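Local coordinates for nucleoprotein (Rift valley fever virus, PDB 3OV9) that encapsidates the viral genomic RNA, binding single-stranded nucleic acid with high affinity and assembling into ring-shaped hexamers that build the nucleocapsid, at residues 169-172 and 173-177; 16-19 and 20-24; 82-85 and 86-90. One frame throughout, in Å; residues are numbered along the deposited sequence. Where two conformers were deposited one is given.

Contact 1. Residues 169-172 and 173-177; sequences HSLY and LLQFS
In the second half of helix 159-180 of this all-helical nucleoprotein, Y172 packs against F176 and H169 against L173 in a largely buried contact, each pair one helical turn apart. The rings of Y172 and F176 lie side by side and point the same way; their planes are 27° apart, but with centroids separated by 5.1 Å they are slid so far that they scarcely overlap. The closest approaches come instead from F176 CB and from Y172 OH. F176 CB sits over one face of the Y172 ring, off toward its rim, in a CH-pi contact 3.9 Å from the centroid, while Y172 OH hangs above the centre of the F176 ring, 3.1 Å from CD1. Both side chains leave the helix with CG anti to the backbone N (chi1 154° for Y172, -175° for F176), which makes the parallel course possible. On the neighbouring flank L173 CG covers one face of the H169 imidazole, 4.0 Å from its centroid, and L173 CD2 reaches Y172 CE2 at 3.8 Å, so this leucine bridges both rings. Beyond the segments, L173 packs on F196 and M200 of helix 189-204, and Y172 on M133, Y140 and P147. S177 OG donates to L173 O at 2.7 Å, and S177 N shares the same acceptor. H169 ND1 is satisfied from outside by M144 O, which restrains the rotation of the imidazole under L173. With a hydroxyl set over the F176 ring and a leucine over the imidazole, the aromatic groups are held through their faces by CH-pi and van der Waals contact rather than by stacking.

Contact 2. Residues 16-19 and 20-24; sequences VDRN and EIEQW
D17 meets E20 at the start of helix 18-28. Its CB lies 3.7 Å from E20 CB; CG, placed anti to the backbone N (chi1 -174°), stays at the same range from that methylene. At the tip OD2 accepts from E20 N at 2.8 Å, with an N-H...O angle of 163°, and the donor comes from above the carboxylate plane. This is the N-cap of the helix: D17 occupies the cap position and its carboxylate takes up an amide of the first turn, and the partial positive charge of the helix N terminus probably steadies the anion. D17 O adds the first main-chain bond, to I21 N. A water links the D17 backbone to the E20 side chain, accepting from D17 N and donating to E20 OE1, so the return half of a capping box is made here through water; the two carboxylates stand with their planes 63° apart. The next residue, R18, runs extended from CG to NE and reaches one turn ahead to E22 OE2, with NE at 3.1 Å, a salt bridge in which the oxygen lies near the guanidinium plane at its edge. R18 CG passes the same oxygen at 3.4 Å. On the side facing another copy of the protein, V16 CG1 touches I21 CD1 at 3.6 Å, a hydrophobic staple across the cap; within the region essential for oligomerization, V16 packs on W114, I21 on L122 and E22 on W125 of the second subunit.

Contact 3. Residues 82-85 and 86-90; sequences TVEA and LINKY
From T82 to K89 the backbone keeps regular i to i+4 hydrogen bonding, with L86 N, I87 N, N88 N and K89 N donating to T82 O, V83 O, E84 O and A85 O. This is the C-terminal part of helix 77-90, an amphipathic alpha-helix in which V83, L86, I87 and Y90 are buried, and A85 and N88 exposed. On the buried side V83 CG1 approaches I87 CD1 at 4.0 Å, the side chains crossing at a slant. The isoleucine's CG1 stands beside its own backbone N (chi1 -67°), a setting that carries it back over the preceding turn, 3.3 Å from V83 O. L86 makes a similar return: its CG is 3.4 Å from T82 O. Around this side, L86 packs on D53 and M57 of helix 50-63, M72 adjoins both V83 and I87, and P68 and R69 of helix 68-71 cover I87. T82 bonds through OG1 to E27 of the third subunit, and F28 of that subunit packs on T82 and V83, so this flank also touches another subunit. On a further flank E84 comes up to N88. The glutamate chain bends at chi2 (75°), which turns its carboxylate toward the asparagine, and the two flat groups stand almost perpendicular, 86° apart. E84 OE1 is engaged by R69 in a salt bridge. E84 OE2 and N88 OD1 are both acceptors and approach to 3.4 Å without bonding; a water instead links the two side chains, donating to E84 OE2 at 2.7 Å and accepting from N88 ND2 at 2.8 Å.

Overall arrangement
From the N terminus the chain first meets contact 2, at the start of helix 18-28, then contact 3 near the end of helix 77-90, and last contact 1 within helix 159-180. Each joins adjoining segments within a turn or two, so none closes a long loop, and the three run in series without nesting or crossing. They are also well separated: nearest atoms are about 30 Å apart between contacts 2 and 3, about 23 Å between 1 and 2, and about 17 Å between 1 and 3. Contact 1 is buried near helices 130-136, 189-204 and 232-243; contact 2 packs on one neighbouring subunit; contact 3 rests on helices 35-46, 50-63 and 68-71 and meets another subunit.

Contact 1. Residues 169-172 and 173-177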
ATOM      1  N   HIS A 169     -15.555  15.566 -31.040  1.00 17.06           N
ATOM      2  CA  HIS A 169     -15.916  14.237 -30.536  1.00 17.19           C
ATOM      3  C   HIS A 169     -15.136  13.901 -29.263  1.00 17.67           C
ATOM      4  O   HIS A 169     -15.686  13.308 -28.331  1.00 17.87           O
ATOM      5  CB  HIS A 169     -15.674  13.185 -31.632  1.00 16.76           C
ATOM      6  CG  HIS A 169     -15.894  11.765 -31.195  1.00 16.17           C
ATOM      7  ND1 HIS A 169     -17.065  11.330 -30.610  1.00 14.99           N
ATOM      8  CD2 HIS A 169     -15.097  10.675 -31.292  1.00 14.93           C
ATOM      9  CE1 HIS A 169     -16.974  10.038 -30.352  1.00 14.83           C
ATOM     10  NE2 HIS A 169     -15.789   9.615 -30.756  1.00 15.70           N
ATOM     11  N   SER A 170     -13.866  14.303 -29.229  1.00 18.08           N
ATOM     12  CA  SER A 170     -12.987  14.046 -28.083  1.00 18.64           C
ATOM     13  C   SER A 170     -13.424  14.769 -26.804  1.00 18.97           C
ATOM     14  O   SER A 170     -13.117  14.311 -25.698  1.00 19.23           O
ATOM     15  CB  SER A 170     -11.534  14.385 -28.424  1.00 18.69           C
ATOM     16  OG  SER A 170     -11.029  13.511 -29.424  1.00 19.23           O
ATOM     17  N   LEU A 171     -14.141  15.886 -26.954  1.00 19.27           N
ATOM     18  CA  LEU A 171     -14.709  16.586 -25.797  1.00 19.48           C
ATOM     19  C   LEU A 171     -15.662  15.664 -25.042  1.00 19.57           C
ATOM     20  O   LEU A 171     -15.577  15.553 -23.816  1.00 19.73           O
ATOM     21  CB  LEU A 171     -15.415  17.887 -26.205  1.00 19.73           C
ATOM     22  CG  LEU A 171     -15.931  18.770 -25.057  1.00 20.17           C
ATOM     23  CD1 LEU A 171     -14.786  19.506 -24.362  1.00 20.87           C
ATOM     24  CD2 LEU A 171     -16.984  19.758 -25.548  1.00 20.56           C
ATOM     25  N   TYR A 172     -16.552  14.996 -25.782  1.00 19.29           N
ATOM     26  CA  TYR A 172     -17.437  13.982 -25.205  1.00 19.36           C
ATOM     27  C   TYR A 172     -16.666  12.797 -24.620  1.00 19.57           C
ATOM     28  O   TYR A 172     -16.978  12.339 -23.521  1.00 19.69           O
ATOM     29  CB  TYR A 172     -18.474  13.488 -26.228  1.00 18.97           C
ATOM     30  CG  TYR A 172     -18.971  12.086 -25.939  1.00 18.43           C
ATOM     31  CD1 TYR A 172     -19.981  11.856 -25.002  1.00 17.55           C
ATOM     32  CD2 TYR A 172     -18.412  10.984 -26.588  1.00 17.40           C
ATOM     33  CE1 TYR A 172     -20.428  10.563 -24.727  1.00 17.27           C
ATOM     34  CE2 TYR A 172     -18.844   9.695 -26.318  1.00 17.12           C
ATOM     35  CZ  TYR A 172     -19.849   9.488 -25.389  1.00 17.43           C
ATOM     36  OH  TYR A 172     -20.274   8.204 -25.133  1.00 17.21           O
ATOM     37  N   LEU A 173     -15.678  12.297 -25.365  1.00 19.82           N
ATOM     38  CA  LEU A 173     -14.913  11.117 -24.949  1.00 20.28           C
ATOM     39  C   LEU A 173     -14.164  11.360 -23.645  1.00 20.97           C
ATOM     40  O   LEU A 173     -13.994  10.443 -22.842  1.00 21.12           O
ATOM     41  CB  LEU A 173     -13.940  10.667 -26.043  1.00 19.92           C
ATOM     42  CG  LEU A 173     -14.517  10.002 -27.296  1.00 19.31           C
ATOM     43  CD1 LEU A 173     -13.409   9.781 -28.307  1.00 19.06           C
ATOM     44  CD2 LEU A 173     -15.204   8.685 -26.963  1.00 19.33           C
ATOM     45  N   LEU A 174     -13.728  12.603 -23.450  1.00 21.80           N
ATOM     46  CA  LEU A 174     -13.076  13.030 -22.212  1.00 22.73           C
ATOM     47  C   LEU A 174     -14.019  12.917 -21.013  1.00 23.39           C
ATOM     48  O   LEU A 174     -13.640  12.379 -19.971  1.00 23.72           O
ATOM     49  CB  LEU A 174     -12.558  14.466 -22.359  1.00 22.68           C
ATOM     50  CG  LEU A 174     -11.871  15.154 -21.173  1.00 22.81           C
ATOM     51  CD1 LEU A 174     -10.595  14.431 -20.766  1.00 23.16           C
ATOM     52  CD2 LEU A 174     -11.576  16.609 -21.514  1.00 23.04           C
ATOM     53  N   GLN A 175     -15.242  13.419 -21.176  1.00 24.03           N
ATOM     54  CA  GLN A 175     -16.246  13.394 -20.111  1.00 24.78           C
ATOM     55  C   GLN A 175     -16.738  11.976 -19.852  1.00 25.22           C
ATOM     56  O   GLN A 175     -16.805  11.535 -18.704  1.00 25.19           O
ATOM     57  CB  GLN A 175     -17.439  14.299 -20.450  1.00 24.75           C
ATOM     58  CG  GLN A 175     -17.082  15.665 -21.031  1.00 25.20           C
ATOM     59  CD  GLN A 175     -16.105  16.453 -20.174  1.00 26.06           C
ATOM     60  OE1 GLN A 175     -16.294  16.604 -18.963  1.00 26.23           O
ATOM     61  NE2 GLN A 175     -15.057  16.972 -20.807  1.00 25.77           N
ATOM     62  N   PHE A 176     -17.066  11.272 -20.935  1.00 25.74           N
ATOM     63  CA  PHE A 176     -17.590   9.908 -20.888  1.00 26.36           C
ATOM     64  C   PHE A 176     -16.636   8.944 -20.185  1.00 27.27           C
ATOM     65  O   PHE A 176     -17.057   8.179 -19.315  1.00 27.31           O
ATOM     66  CB  PHE A 176     -17.892   9.430 -22.314  1.00 26.01           C
ATOM     67  CG  PHE A 176     -18.554   8.080 -22.392  1.00 25.26           C
ATOM     68  CD1 PHE A 176     -19.891   7.919 -22.033  1.00 24.41           C
ATOM     69  CD2 PHE A 176     -17.846   6.975 -22.856  1.00 24.46           C
ATOM     70  CE1 PHE A 176     -20.506   6.671 -22.123  1.00 24.13           C
ATOM     71  CE2 PHE A 176     -18.451   5.724 -22.947  1.00 24.35           C
ATOM     72  CZ  PHE A 176     -19.785   5.572 -22.580  1.00 24.35           C
ATOM     73  N   SER A 177     -15.357   9.002 -20.553  1.00 28.32           N
ATOM     74  CA  SER A 177     -14.330   8.118 -19.993  1.00 29.67           C
ATOM     75  C   SER A 177     -14.119   8.327 -18.496  1.00 30.52           C
ATOM     76  O   SER A 177     -13.791   7.381 -17.779  1.00 30.64           O
ATOM     77  CB  SER A 177     -13.001   8.297 -20.727  1.00 29.55           C
ATOM     78  OG  SER A 177     -13.127   7.961 -22.098  1.00 30.03           O
TER

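Contact 2. Residues 16-19 and 20-24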
ATOM      1  N   VAL A  16      13.158   0.100 -49.525  1.00 16.70           N
ATOM      2  CA  VAL A  16      12.319   0.534 -48.418  1.00 16.48           C
ATOM      3  C   VAL A  16      11.116   1.206 -49.080  1.00 16.34           C
ATOM      4  O   VAL A  16      11.048   2.433 -49.199  1.00 16.21           O
ATOM      5  CB  VAL A  16      13.086   1.485 -47.469  1.00 16.68           C
ATOM      6  CG1 VAL A  16      12.231   1.874 -46.275  1.00 16.72           C
ATOM      7  CG2 VAL A  16      14.371   0.822 -46.991  1.00 17.06           C
ATOM      8  N   ASP A  17      10.193   0.365 -49.536  1.00 16.42           N
ATOM      9  CA  ASP A  17       9.064   0.774 -50.371  1.00 16.78           C
ATOM     10  C   ASP A  17       7.935   1.348 -49.521  1.00 16.84           C
ATOM     11  O   ASP A  17       7.289   0.620 -48.765  1.00 17.02           O
ATOM     12  CB  ASP A  17       8.573  -0.434 -51.183  1.00 16.90           C
ATOM     13  CG  ASP A  17       7.489  -0.078 -52.195  1.00 17.96           C
ATOM     14  OD1 ASP A  17       7.685  -0.403 -53.387  1.00 20.43           O
ATOM     15  OD2 ASP A  17       6.450   0.505 -51.815  1.00 18.30           O
ATOM     16  N   ARG A  18       7.700   2.652 -49.658  1.00 16.82           N
ATOM     17  CA  ARG A  18       6.681   3.352 -48.871  1.00 17.29           C
ATOM     18  C   ARG A  18       5.295   2.723 -49.020  1.00 17.16           C
ATOM     19  O   ARG A  18       4.620   2.474 -48.023  1.00 17.00           O
ATOM     20  CB  ARG A  18       6.641   4.843 -49.229  1.00 17.51           C
ATOM     21  CG  ARG A  18       5.602   5.653 -48.459  1.00 19.28           C
ATOM     22  CD  ARG A  18       5.661   7.123 -48.842  1.00 22.12           C
ATOM     23  NE  ARG A  18       4.467   7.847 -48.407  1.00 24.55           N
ATOM     24  CZ  ARG A  18       4.217   9.125 -48.682  1.00 25.93           C
ATOM     25  NH1 ARG A  18       5.074   9.844 -49.398  1.00 26.29           N
ATOM     26  NH2 ARG A  18       3.100   9.689 -48.239  1.00 26.77           N
ATOM     27  N   ASN A  19       4.877   2.465 -50.257  1.00 17.28           N
ATOM     28  CA  ASN A  19       3.558   1.880 -50.507  1.00 17.38           C
ATOM     29  C   ASN A  19       3.408   0.479 -49.916  1.00 17.02           C
ATOM     30  O   ASN A  19       2.363   0.147 -49.354  1.00 17.13           O
ATOM     31  CB  ASN A  19       3.228   1.883 -52.003  1.00 17.94           C
ATOM     32  CG  ASN A  19       3.003   3.281 -52.551  1.00 18.89           C
ATOM     33  OD1 ASN A  19       3.266   3.544 -53.725  1.00 20.96           O
ATOM     34  ND2 ASN A  19       2.515   4.188 -51.706  1.00 20.69           N
ATOM     35  N   GLU A  20       4.464  -0.324 -50.029  1.00 16.53           N
ATOM     36  CA  GLU A  20       4.481  -1.676 -49.479  1.00 16.10           C
ATOM     37  C   GLU A  20       4.438  -1.663 -47.950  1.00 15.67           C
ATOM     38  O   GLU A  20       3.663  -2.402 -47.342  1.00 15.35           O
ATOM     39  CB  GLU A  20       5.721  -2.430 -49.962  1.00 16.46           C
ATOM     40  CG  GLU A  20       5.838  -3.850 -49.425  1.00 17.19           C
ATOM     41  CD  GLU A  20       7.037  -4.594 -49.974  1.00 19.03           C
ATOM     42  OE1 GLU A  20       8.165  -4.060 -49.898  1.00 18.97           O
ATOM     43  OE2 GLU A  20       6.850  -5.727 -50.467  1.00 20.55           O
ATOM     44  N   ILE A  21       5.270  -0.816 -47.347  1.00 15.14           N
ATOM     45  CA  ILE A  21       5.360  -0.720 -45.889  1.00 15.04           C
ATOM     46  C   ILE A  21       4.058  -0.189 -45.282  1.00 15.18           C
ATOM     47  O   ILE A  21       3.602  -0.695 -44.253  1.00 15.01           O
ATOM     48  CB  ILE A  21       6.583   0.124 -45.450  1.00 14.99           C
ATOM     49  CG1 ILE A  21       7.878  -0.647 -45.730  1.00 14.94           C
ATOM     50  CG2 ILE A  21       6.499   0.486 -43.969  1.00 14.96           C
ATOM     51  CD1 ILE A  21       9.108   0.223 -45.828  1.00 13.29           C
ATOM     52  N   GLU A  22       3.461   0.811 -45.930  1.00 15.36           N
ATOM     53  CA  GLU A  22       2.197   1.387 -45.459  1.00 15.52           C
ATOM     54  C   GLU A  22       1.039   0.384 -45.508  1.00 15.61           C
ATOM     55  O   GLU A  22       0.144   0.433 -44.656  1.00 15.20           O
ATOM     56  CB  GLU A  22       1.861   2.680 -46.211  1.00 15.73           C
ATOM     57  CG  GLU A  22       2.730   3.876 -45.789  1.00 16.69           C
ATOM     58  CD  GLU A  22       2.416   5.158 -46.541  1.00 19.17           C
ATOM     59  OE1 GLU A  22       1.533   5.144 -47.423  1.00 20.70           O
ATOM     60  OE2 GLU A  22       3.061   6.188 -46.245  1.00 19.78           O
ATOM     61  N   GLN A  23       1.070  -0.521 -46.490  1.00 15.58           N
ATOM     62  CA  GLN A  23       0.095  -1.612 -46.569  0.70 15.87           C
ATOM     63  C   GLN A  23       0.257  -2.559 -45.382  1.00 15.50           C
ATOM     64  O   GLN A  23      -0.734  -2.993 -44.784  1.00 15.59           O
ATOM     65  CB  GLN A  23       0.225  -2.388 -47.884  0.70 16.16           C
ATOM     66  CG  GLN A  23      -0.390  -1.691 -49.093  0.70 18.00           C
ATOM     67  CD  GLN A  23      -0.580  -2.609 -50.291  0.70 19.48           C
ATOM     68  OE1 GLN A  23      -0.952  -3.773 -50.148  0.70 21.04           O
ATOM     69  NE2 GLN A  23      -0.343  -2.077 -51.486  0.70 20.46           N
ATOM     70  N   TRP A  24       1.506  -2.874 -45.034  1.00 15.04           N
ATOM     71  CA  TRP A  24       1.774  -3.716 -43.864  1.00 14.53           C
ATOM     72  C   TRP A  24       1.308  -3.036 -42.578  1.00 14.46           C
ATOM     73  O   TRP A  24       0.717  -3.684 -41.707  1.00 14.29           O
ATOM     74  CB  TRP A  24       3.256  -4.091 -43.763  1.00 14.39           C
ATOM     75  CG  TRP A  24       3.711  -5.102 -44.784  1.00 14.70           C
ATOM     76  CD1 TRP A  24       2.970  -6.113 -45.331  1.00 14.88           C
ATOM     77  CD2 TRP A  24       5.020  -5.209 -45.357  1.00 14.62           C
ATOM     78  NE1 TRP A  24       3.734  -6.833 -46.222  1.00 15.94           N
ATOM     79  CE2 TRP A  24       4.995  -6.300 -46.255  1.00 15.31           C
ATOM     80  CE3 TRP A  24       6.210  -4.484 -45.205  1.00 15.09           C
ATOM     81  CZ2 TRP A  24       6.117  -6.685 -47.000  1.00 15.63           C
ATOM     82  CZ3 TRP A  24       7.326  -4.866 -45.948  1.00 15.63           C
ATOM     83  CH2 TRP A  24       7.269  -5.960 -46.830  1.00 15.72           C
TER
HETATM   84  O   HOH W   1       9.926  -2.393 -48.547  1.00 17.82           O

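Contact 3. Residues 82-85 and 86-90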
ATOM      1  N   THR A  82     -36.098 -10.143 -20.957  1.00 17.69           N
ATOM      2  CA  THR A  82     -35.721  -9.761 -22.316  1.00 17.82           C
ATOM      3  C   THR A  82     -34.211  -9.884 -22.499  1.00 17.98           C
ATOM      4  O   THR A  82     -33.746 -10.445 -23.494  1.00 18.00           O
ATOM      5  CB  THR A  82     -36.210  -8.330 -22.661  1.00 17.89           C
ATOM      6  OG1 THR A  82     -37.641  -8.293 -22.620  1.00 18.03           O
ATOM      7  CG2 THR A  82     -35.747  -7.906 -24.056  1.00 17.81           C
ATOM      8  N   VAL A  83     -33.455  -9.385 -21.521  1.00 17.94           N
ATOM      9  CA  VAL A  83     -31.993  -9.415 -21.576  1.00 18.06           C
ATOM     10  C   VAL A  83     -31.474 -10.851 -21.467  1.00 18.47           C
ATOM     11  O   VAL A  83     -30.577 -11.246 -22.215  1.00 18.33           O
ATOM     12  CB  VAL A  83     -31.358  -8.494 -20.506  1.00 18.08           C
ATOM     13  CG1 VAL A  83     -29.833  -8.566 -20.558  1.00 17.65           C
ATOM     14  CG2 VAL A  83     -31.818  -7.060 -20.717  1.00 17.35           C
ATOM     15  N   GLU A  84     -32.057 -11.629 -20.552  1.00 18.81           N
ATOM     16  CA  GLU A  84     -31.726 -13.050 -20.402  1.00 19.51           C
ATOM     17  C   GLU A  84     -31.862 -13.793 -21.732  1.00 19.45           C
ATOM     18  O   GLU A  84     -30.970 -14.553 -22.119  1.00 19.58           O
ATOM     19  CB  GLU A  84     -32.601 -13.702 -19.319  1.00 19.75           C
ATOM     20  CG  GLU A  84     -32.514 -15.240 -19.223  1.00 21.80           C
ATOM     21  CD  GLU A  84     -31.235 -15.756 -18.567  1.00 24.16           C
ATOM     22  OE1 GLU A  84     -30.379 -14.945 -18.154  1.00 25.75           O
ATOM     23  OE2 GLU A  84     -31.087 -16.993 -18.464  1.00 26.23           O
ATOM     24  N   ALA A  85     -32.974 -13.558 -22.426  1.00 19.33           N
ATOM     25  CA  ALA A  85     -33.228 -14.175 -23.726  1.00 19.37           C
ATOM     26  C   ALA A  85     -32.219 -13.717 -24.779  1.00 19.39           C
ATOM     27  O   ALA A  85     -31.770 -14.522 -25.599  1.00 19.38           O
ATOM     28  CB  ALA A  85     -34.649 -13.889 -24.183  1.00 19.14           C
ATOM     29  N   LEU A  86     -31.859 -12.435 -24.743  1.00 19.43           N
ATOM     30  CA  LEU A  86     -30.862 -11.882 -25.667  1.00 19.72           C
ATOM     31  C   LEU A  86     -29.477 -12.491 -25.455  1.00 20.08           C
ATOM     32  O   LEU A  86     -28.761 -12.763 -26.421  1.00 19.88           O
ATOM     33  CB  LEU A  86     -30.789 -10.353 -25.558  1.00 19.62           C
ATOM     34  CG  LEU A  86     -31.925  -9.517 -26.158  1.00 19.64           C
ATOM     35  CD1 LEU A  86     -31.744  -8.050 -25.786  1.00 19.76           C
ATOM     36  CD2 LEU A  86     -32.027  -9.679 -27.677  1.00 19.18           C
ATOM     37  N   ILE A  87     -29.108 -12.705 -24.194  1.00 20.45           N
ATOM     38  CA  ILE A  87     -27.828 -13.328 -23.857  1.00 21.14           C
ATOM     39  C   ILE A  87     -27.756 -14.751 -24.408  1.00 21.56           C
ATOM     40  O   ILE A  87     -26.761 -15.125 -25.030  1.00 21.71           O
ATOM     41  CB  ILE A  87     -27.561 -13.335 -22.331  1.00 21.04           C
ATOM     42  CG1 ILE A  87     -27.369 -11.908 -21.813  1.00 20.93           C
ATOM     43  CG2 ILE A  87     -26.330 -14.196 -21.993  1.00 21.32           C
ATOM     44  CD1 ILE A  87     -27.474 -11.781 -20.301  1.00 21.93           C
ATOM     45  N   ASN A  88     -28.812 -15.532 -24.184  1.00 22.11           N
ATOM     46  CA  ASN A  88     -28.850 -16.929 -24.622  1.00 22.57           C
ATOM     47  C   ASN A  88     -28.872 -17.084 -26.139  1.00 22.69           C
ATOM     48  O   ASN A  88     -28.254 -18.004 -26.682  1.00 22.97           O
ATOM     49  CB  ASN A  88     -30.046 -17.665 -24.007  1.00 22.82           C
ATOM     50  CG  ASN A  88     -29.965 -17.765 -22.492  1.00 23.45           C
ATOM     51  OD1 ASN A  88     -30.992 -17.789 -21.810  1.00 24.96           O
ATOM     52  ND2 ASN A  88     -28.749 -17.826 -21.957  1.00 24.51           N
ATOM     53  N   LYS A  89     -29.580 -16.177 -26.812  1.00 22.59           N
ATOM     54  CA  LYS A  89     -29.750 -16.236 -28.262  1.00 22.62           C
ATOM     55  C   LYS A  89     -28.509 -15.762 -29.017  1.00 22.42           C
ATOM     56  O   LYS A  89     -28.134 -16.357 -30.031  1.00 22.44           O
ATOM     57  CB  LYS A  89     -30.975 -15.422 -28.686  1.00 22.77           C
ATOM     58  CG  LYS A  89     -31.392 -15.599 -30.139  1.00 23.78           C
ATOM     59  CD  LYS A  89     -32.685 -14.855 -30.417  1.00 25.08           C
ATOM     60  CE  LYS A  89     -33.071 -14.933 -31.880  1.00 26.48           C
ATOM     61  NZ  LYS A  89     -34.390 -14.287 -32.119  1.00 27.18           N
ATOM     62  N   TYR A  90     -27.879 -14.700 -28.518  1.00 22.17           N
ATOM     63  CA  TYR A  90     -26.744 -14.073 -29.206  1.00 21.81           C
ATOM     64  C   TYR A  90     -25.394 -14.347 -28.539  1.00 22.04           C
ATOM     65  O   TYR A  90     -24.359 -13.831 -28.982  1.00 21.87           O
ATOM     66  CB  TYR A  90     -26.987 -12.564 -29.367  1.00 21.53           C
ATOM     67  CG  TYR A  90     -28.154 -12.244 -30.272  1.00 20.91           C
ATOM     68  CD1 TYR A  90     -27.984 -12.145 -31.651  1.00 20.32           C
ATOM     69  CD2 TYR A  90     -29.437 -12.057 -29.751  1.00 20.23           C
ATOM     70  CE1 TYR A  90     -29.054 -11.862 -32.489  1.00 19.62           C
ATOM     71  CE2 TYR A  90     -30.513 -11.777 -30.579  1.00 20.07           C
ATOM     72  CZ  TYR A  90     -30.318 -11.679 -31.948  1.00 19.62           C
ATOM     73  OH  TYR A  90     -31.383 -11.402 -32.769  1.00 19.30           O
TER
HETATM   74  O   HOH W   2     -28.685 -17.923 -19.151  1.00 41.07           O